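Local coordinates for putative glycoside hydrolase (PDB 3GYC), which is a putative glycoside hydrolase with a TIM-barrel domain of the sugar-binding cellulase-like family, and probably acts on carbohydrates, at residues N78-G83 with V249-N254; A238-G243 with T284-L289. One frame throughout, in Å; residues are numbered along the deposited sequence.

Contact 1 (N78-G83 with V249-N254). With EDO (1,2-ethanediol), chain D.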
loop_
_atom_site.group_PDB
_atom_site.type_symbol
_atom_site.label_atom_id
_atom_site.label_comp_id
_atom_site.label_asym_id
_atom_site.label_seq_id
_atom_site.Cartn_x
_atom_site.Cartn_y
_atom_site.Cartn_z
ATOM N N ASN A 78 16.350 -8.146 -6.362
ATOM C CA ASN A 78 16.497 -8.194 -7.792
ATOM C C ASN A 78 15.485 -9.195 -8.380
ATOM O O ASN A 78 15.428 -9.398 -9.577
ATOM C CB ASN A 78 17.950 -8.462 -8.206
ATOM C CG ASN A 78 18.444 -9.837 -7.820
ATOM O OD1 ASN A 78 17.684 -10.753 -7.530
ATOM N ND2 ASN A 78 19.743 -9.993 -7.866
ATOM N N GLN A 79 14.683 -9.808 -7.522
ATOM C CA GLN A 79 13.707 -10.804 -7.974
ATOM C C GLN A 79 12.320 -10.244 -8.286
ATOM O O GLN A 79 11.529 -10.916 -8.944
ATOM C CB GLN A 79 13.594 -11.885 -6.896
ATOM C CG GLN A 79 14.854 -12.623 -6.767
ATOM C CD GLN A 79 15.129 -13.403 -8.023
ATOM O OE1 GLN A 79 14.289 -14.189 -8.448
ATOM N NE2 GLN A 79 16.312 -13.247 -8.576
ATOM N N GLN A 80 12.029 -9.024 -7.839
ATOM C CA GLN A 80 10.700 -8.409 -8.095
ATOM C C GLN A 80 10.773 -7.223 -9.027
ATOM O O GLN A 80 11.845 -6.605 -9.168
ATOM C CB GLN A 80 10.045 -7.971 -6.789
ATOM C CG GLN A 80 10.059 -8.971 -5.711
ATOM C CD GLN A 80 9.378 -10.285 -6.092
ATOM O OE1 GLN A 80 8.493 -10.300 -6.928
ATOM N NE2 GLN A 80 9.820 -11.380 -5.492
ATOM N N ASP A 81 9.621 -6.839 -9.597
ATOM C CA ASP A 81 9.559 -5.698 -10.538
ATOM C C ASP A 81 8.999 -4.364 -9.965
ATOM O O ASP A 81 8.621 -3.464 -10.719
ATOM C CB ASP A 81 8.806 -6.105 -11.850
ATOM C CG ASP A 81 9.662 -7.031 -12.772
ATOM O OD1 ASP A 81 10.922 -7.103 -12.588
ATOM O OD2 ASP A 81 9.057 -7.684 -13.668
ATOM N N TRP A 82 8.920 -4.256 -8.643
ATOM C CA TRP A 82 8.605 -2.996 -8.010
ATOM C C TRP A 82 9.956 -2.322 -7.818
ATOM O O TRP A 82 10.926 -2.945 -7.381
ATOM C CB TRP A 82 7.942 -3.143 -6.668
ATOM C CG TRP A 82 6.648 -3.793 -6.737
ATOM C CD1 TRP A 82 5.495 -3.282 -7.263
ATOM C CD2 TRP A 82 6.345 -5.111 -6.280
ATOM N NE1 TRP A 82 4.483 -4.214 -7.152
ATOM C CE2 TRP A 82 4.983 -5.341 -6.555
ATOM C CE3 TRP A 82 7.088 -6.122 -5.644
ATOM C CZ2 TRP A 82 4.339 -6.516 -6.192
ATOM C CZ3 TRP A 82 6.440 -7.302 -5.303
ATOM C CH2 TRP A 82 5.086 -7.486 -5.577
ATOM N N GLY A 83 10.015 -1.052 -8.135
ATOM C CA GLY A 83 11.258 -0.322 -7.956
ATOM C C GLY A 83 12.465 -0.835 -8.725
ATOM O O GLY A 83 12.347 -1.414 -9.794
ATOM N N VAL A 249 3.589 -24.452 -2.240
ATOM C CA VAL A 249 4.268 -24.081 -3.468
ATOM C C VAL A 249 5.774 -24.109 -3.322
ATOM O O VAL A 249 6.479 -24.467 -4.267
ATOM C CB VAL A 249 3.812 -22.682 -3.925
ATOM C CG1 VAL A 249 4.717 -22.090 -5.049
ATOM C CG2 VAL A 249 2.368 -22.740 -4.359
ATOM N N GLY A 250 6.259 -23.748 -2.144
ATOM C CA GLY A 250 7.683 -23.627 -1.903
ATOM C C GLY A 250 8.221 -22.220 -2.172
ATOM O O GLY A 250 9.327 -22.072 -2.674
ATOM N N TYR A 251 7.452 -21.194 -1.833
ATOM C CA TYR A 251 7.848 -19.790 -2.027
ATOM C C TYR A 251 8.206 -19.125 -0.695
ATOM O O TYR A 251 7.390 -19.088 0.205
ATOM C CB TYR A 251 6.727 -19.003 -2.697
ATOM C CG TYR A 251 7.191 -17.617 -3.120
ATOM C CD1 TYR A 251 8.069 -17.475 -4.193
ATOM C CD2 TYR A 251 6.844 -16.476 -2.393
ATOM C CE1 TYR A 251 8.538 -16.248 -4.574
ATOM C CE2 TYR A 251 7.286 -15.225 -2.780
ATOM C CZ TYR A 251 8.145 -15.126 -3.873
ATOM O OH TYR A 251 8.664 -13.958 -4.289
ATOM N N GLY A 252 9.405 -18.548 -0.596
ATOM C CA GLY A 252 9.877 -17.938 0.645
ATOM C C GLY A 252 10.300 -16.490 0.540
ATOM O O GLY A 252 11.127 -16.039 1.314
ATOM N N TYR A 253 9.751 -15.764 -0.430
ATOM C CA TYR A 253 10.003 -14.351 -0.625
ATOM C C TYR A 253 11.495 -14.004 -0.814
ATOM O O TYR A 253 11.904 -12.887 -0.510
ATOM C CB TYR A 253 9.418 -13.515 0.518
ATOM C CG TYR A 253 7.962 -13.758 0.854
ATOM C CD1 TYR A 253 7.603 -14.748 1.745
ATOM C CD2 TYR A 253 6.959 -12.942 0.345
ATOM C CE1 TYR A 253 6.284 -14.944 2.104
ATOM C CE2 TYR A 253 5.635 -13.131 0.689
ATOM C CZ TYR A 253 5.299 -14.147 1.557
ATOM O OH TYR A 253 3.980 -14.367 1.925
ATOM N N ASN A 254 12.282 -14.923 -1.358
ATOM C CA ASN A 254 13.705 -14.662 -1.540
ATOM C C ASN A 254 13.924 -13.401 -2.404
ATOM O O ASN A 254 13.311 -13.225 -3.458
ATOM C CB ASN A 254 14.434 -15.870 -2.104
ATOM C CG ASN A 254 15.919 -15.784 -1.865
ATOM O OD1 ASN A 254 16.625 -14.973 -2.484
ATOM N ND2 ASN A 254 16.396 -16.576 -0.931
HETATM C C1 EDO D . 13.945 -5.014 -15.124
HETATM O O1 EDO D . 12.726 -4.400 -15.584
HETATM C C2 EDO D . 13.714 -5.661 -13.789
HETATM O O2 EDO D . 12.925 -4.864 -12.885
HETATM O O HOH W 1 11.565 -10.865 -3.380
#

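Contact 2 (A238-G243 with T284-L289)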
loop_
_atom_site.group_PDB
_atom_site.type_symbol
_atom_site.label_atom_id
_atom_site.label_comp_id
_atom_site.label_asym_id
_atom_site.label_seq_id
_atom_site.Cartn_x
_atom_site.Cartn_y
_atom_site.Cartn_z
ATOM N N ALA A 238 -2.624 -16.062 -0.634
ATOM C CA ALA A 238 -1.386 -16.796 -0.472
ATOM C C ALA A 238 -0.856 -16.856 0.966
ATOM O O ALA A 238 -0.128 -17.797 1.303
ATOM C CB ALA A 238 -0.316 -16.247 -1.423
ATOM N N GLN A 239 -1.220 -15.875 1.797
ATOM C CA GLN A 239 -0.753 -15.779 3.204
ATOM C C GLN A 239 -1.735 -16.343 4.240
ATOM O O GLN A 239 -1.381 -16.496 5.411
ATOM C CB GLN A 239 -0.461 -14.319 3.583
ATOM C CG GLN A 239 0.728 -13.698 2.847
ATOM C CD GLN A 239 1.113 -12.334 3.362
ATOM O OE1 GLN A 239 0.294 -11.595 3.906
ATOM N NE2 GLN A 239 2.355 -11.978 3.162
ATOM N N GLN A 240 -2.946 -16.674 3.807
ATOM C CA GLN A 240 -3.954 -17.180 4.709
ATOM C C GLN A 240 -3.575 -18.535 5.262
ATOM O O GLN A 240 -2.769 -19.258 4.677
ATOM C CB GLN A 240 -5.318 -17.252 4.016
ATOM C CG GLN A 240 -5.796 -15.923 3.453
ATOM C CD GLN A 240 -5.691 -14.829 4.455
ATOM O OE1 GLN A 240 -6.167 -14.958 5.571
ATOM N NE2 GLN A 240 -5.060 -13.736 4.077
ATOM N N ASN A 241 -4.169 -18.859 6.406
ATOM C CA ASN A 241 -3.929 -20.129 7.107
ATOM C C ASN A 241 -2.427 -20.388 7.337
ATOM O O ASN A 241 -1.889 -21.460 6.989
ATOM C CB ASN A 241 -4.589 -21.291 6.355
ATOM C CG ASN A 241 -4.600 -22.581 7.155
ATOM O OD1 ASN A 241 -4.576 -22.573 8.392
ATOM N ND2 ASN A 241 -4.659 -23.703 6.452
ATOM N N GLY A 242 -1.762 -19.380 7.909
ATOM C CA GLY A 242 -0.329 -19.443 8.216
ATOM C C GLY A 242 0.526 -19.602 6.981
ATOM O O GLY A 242 1.558 -20.261 7.015
ATOM N N GLY A 243 0.069 -19.029 5.879
ATOM C CA GLY A 243 0.780 -19.071 4.615
ATOM C C GLY A 243 0.775 -20.436 3.966
ATOM O O GLY A 243 1.752 -20.812 3.348
ATOM N N THR A 284 -12.016 -14.852 1.061
ATOM C CA THR A 284 -13.270 -14.159 1.366
ATOM C C THR A 284 -13.610 -14.179 2.874
ATOM O O THR A 284 -14.209 -13.247 3.385
ATOM C CB THR A 284 -14.431 -14.684 0.500
ATOM O OG1 THR A 284 -14.620 -16.087 0.740
ATOM C CG2 THR A 284 -14.127 -14.434 -0.977
ATOM N N ASP A 285 -13.188 -15.218 3.589
ATOM C CA ASP A 285 -13.391 -15.281 5.030
ATOM C C ASP A 285 -12.590 -14.218 5.769
ATOM O O ASP A 285 -13.075 -13.598 6.719
ATOM C CB ASP A 285 -13.076 -16.685 5.564
ATOM C CG ASP A 285 -14.218 -17.665 5.321
ATOM O OD1 ASP A 285 -15.301 -17.228 4.846
ATOM O OD2 ASP A 285 -14.046 -18.871 5.625
ATOM N N LYS A 286 -11.364 -13.994 5.334
ATOM C CA LYS A 286 -10.542 -12.937 5.917
ATOM C C LYS A 286 -11.116 -11.533 5.620
ATOM O O LYS A 286 -11.154 -10.661 6.504
ATOM C CB LYS A 286 -9.108 -13.018 5.369
ATOM C CG LYS A 286 -8.158 -11.962 5.922
ATOM C CD LYS A 286 -8.150 -11.828 7.421
ATOM C CE LYS A 286 -7.725 -13.074 8.112
ATOM N NZ LYS A 286 -6.318 -13.453 7.717
ATOM N N ILE A 287 -11.549 -11.324 4.377
ATOM C CA ILE A 287 -12.123 -10.047 3.968
ATOM C C ILE A 287 -13.371 -9.718 4.786
ATOM O O ILE A 287 -13.552 -8.593 5.213
ATOM C CB ILE A 287 -12.476 -10.025 2.467
ATOM C CG1 ILE A 287 -11.203 -10.090 1.600
ATOM C CG2 ILE A 287 -13.264 -8.785 2.112
ATOM C CD1 ILE A 287 -11.485 -10.380 0.148
ATOM N N GLU A 288 -14.236 -10.697 4.969
ATOM C CA GLU A 288 -15.462 -10.500 5.748
ATOM C C GLU A 288 -15.118 -10.223 7.209
ATOM O O GLU A 288 -15.703 -9.337 7.830
ATOM C CB GLU A 288 -16.372 -11.718 5.640
ATOM C CG GLU A 288 -16.911 -12.034 4.229
ATOM C CD GLU A 288 -17.854 -10.956 3.633
ATOM O OE1 GLU A 288 -18.281 -9.999 4.341
ATOM O OE2 GLU A 288 -18.183 -11.088 2.429
ATOM N N LEU A 289 -14.156 -10.978 7.750
ATOM C CA LEU A 289 -13.685 -10.784 9.129
ATOM C C LEU A 289 -13.136 -9.358 9.310
ATOM O O LEU A 289 -13.501 -8.652 10.273
ATOM C CB LEU A 289 -12.630 -11.835 9.498
ATOM C CG LEU A 289 -12.038 -11.762 10.917
ATOM C CD1 LEU A 289 -13.090 -11.844 12.043
ATOM C CD2 LEU A 289 -10.982 -12.837 11.079
HETATM O O HOH W 2 -4.580 -11.811 6.328
#

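Contact 1 (N78-G83 with V249-N254)
The backbones of two irregular loops come closest where Gln79 and Asn254 face each other, CA to CA 7.5 Å; within these two segments the link is made by side chains and a water, while the backbones of Asn78 and Gln79 hydrogen-bond to Arg255, one residue on. Gln79 leans its aliphatic part on the opposite loop: CG lies 3.7 Å from the carbonyl O of Asn254. The amide at the end of that chain turns back on its own loop instead, where NE2 donates to OD1 of Asn78.

Gln80 makes the polar link. Its chain bends at CB-CG (chi2 -58°) and brings NE2 to the edge of the Tyr251 ring, close to the ring plane, 3.1 Å from OH; the amide and ring planes stand nearly perpendicular, 84° apart. The N-H points poorly at the oxygen (129°), so this hydrogen bond is weak. NE2 also donates to water 1, 2.8 Å away, which in turn donates to Asn254 O at 2.9 Å. The main polar partners lie beyond the two loops: Asp311 OD2 bonds Tyr251 OH, and Tyr261 OH bonds Gln80 OE1.

In the fold, 78-83 links antiparallel strands 71-73 and 88-90, while 249-254 joins helix 240-249 to helix 259-273, whose Tyr261 and Val264 touch Gln79 and Tyr251 respectively. Both belong to long strand-to-helix connections of a TIM barrel, the first after strand 53-57, the second after strand 231-232.

Contact 2 (A238-G243 with T284-L289)
Gln240 and Lys286 carry this contact by themselves, at the point where the two backbones come closest. The lysine chain leaves helix 276-297 with CG anti to the backbone N (chi1 -180°), then bends at each of its next three torsions, so that it curls round the glutamine carbonyl oxygen. CB and CE of Lys286 each pass 3.5 Å from Gln240 OE1. NZ closes on the same oxygen at 2.6 Å, a short hydrogen bond that lies in the carbonyl plane, on a lone pair, with a C=O...N angle of 135°. Water 2 completes a small ring, accepting from Lys286 NZ at 2.8 Å and from Gln240 NE2 at 3.0 Å.

Both polar ends have further partners. Lys286 NZ also donates to the carbonyl of Gly215, so three oxygens grip the ammonium group, and Gln240 NE2 reaches back to the carbonyl of Trp236, which helps fix which way round the amide sits. With a leucine in place of Gln240, Lys286 would probably lose one of its three acceptors and swing more freely, while the Trp236 carbonyl would be left without this donor. The glutamine also rests on Leu282, one turn earlier on the lysine's helix.

Just past Gln240, three residues in a row with left-handed helical angles turn the chain tightly, Gly243 N bonding back to Gln239 O. The arrangement belongs to the TIM barrel: the chain emerging from parallel strand 231-232 is tied to helix 276-297, the last helix of the beta-alpha-beta crossover that returns to the neighbouring parallel strand 301-303.

Neither contact is deep core: both are partly buried, about 17 and 18 Å from the centre of the chain, with their own centres 20 Å apart. The chain at 238-254 serves both, the turn leading into the helix in contact 2 and the loop after it in contact 1. The chemistry differs with the setting. Contact 1 brings together two loops, using neutral groups, a weak bond and a water; contact 2 joins a charged lysine on a regular helix to an amide through a short, well-directed bond, again with a water alongside. The two touch directly, Tyr253 OH lying 3.1 Å from Gln239 NE2, probably as a hydrogen bond.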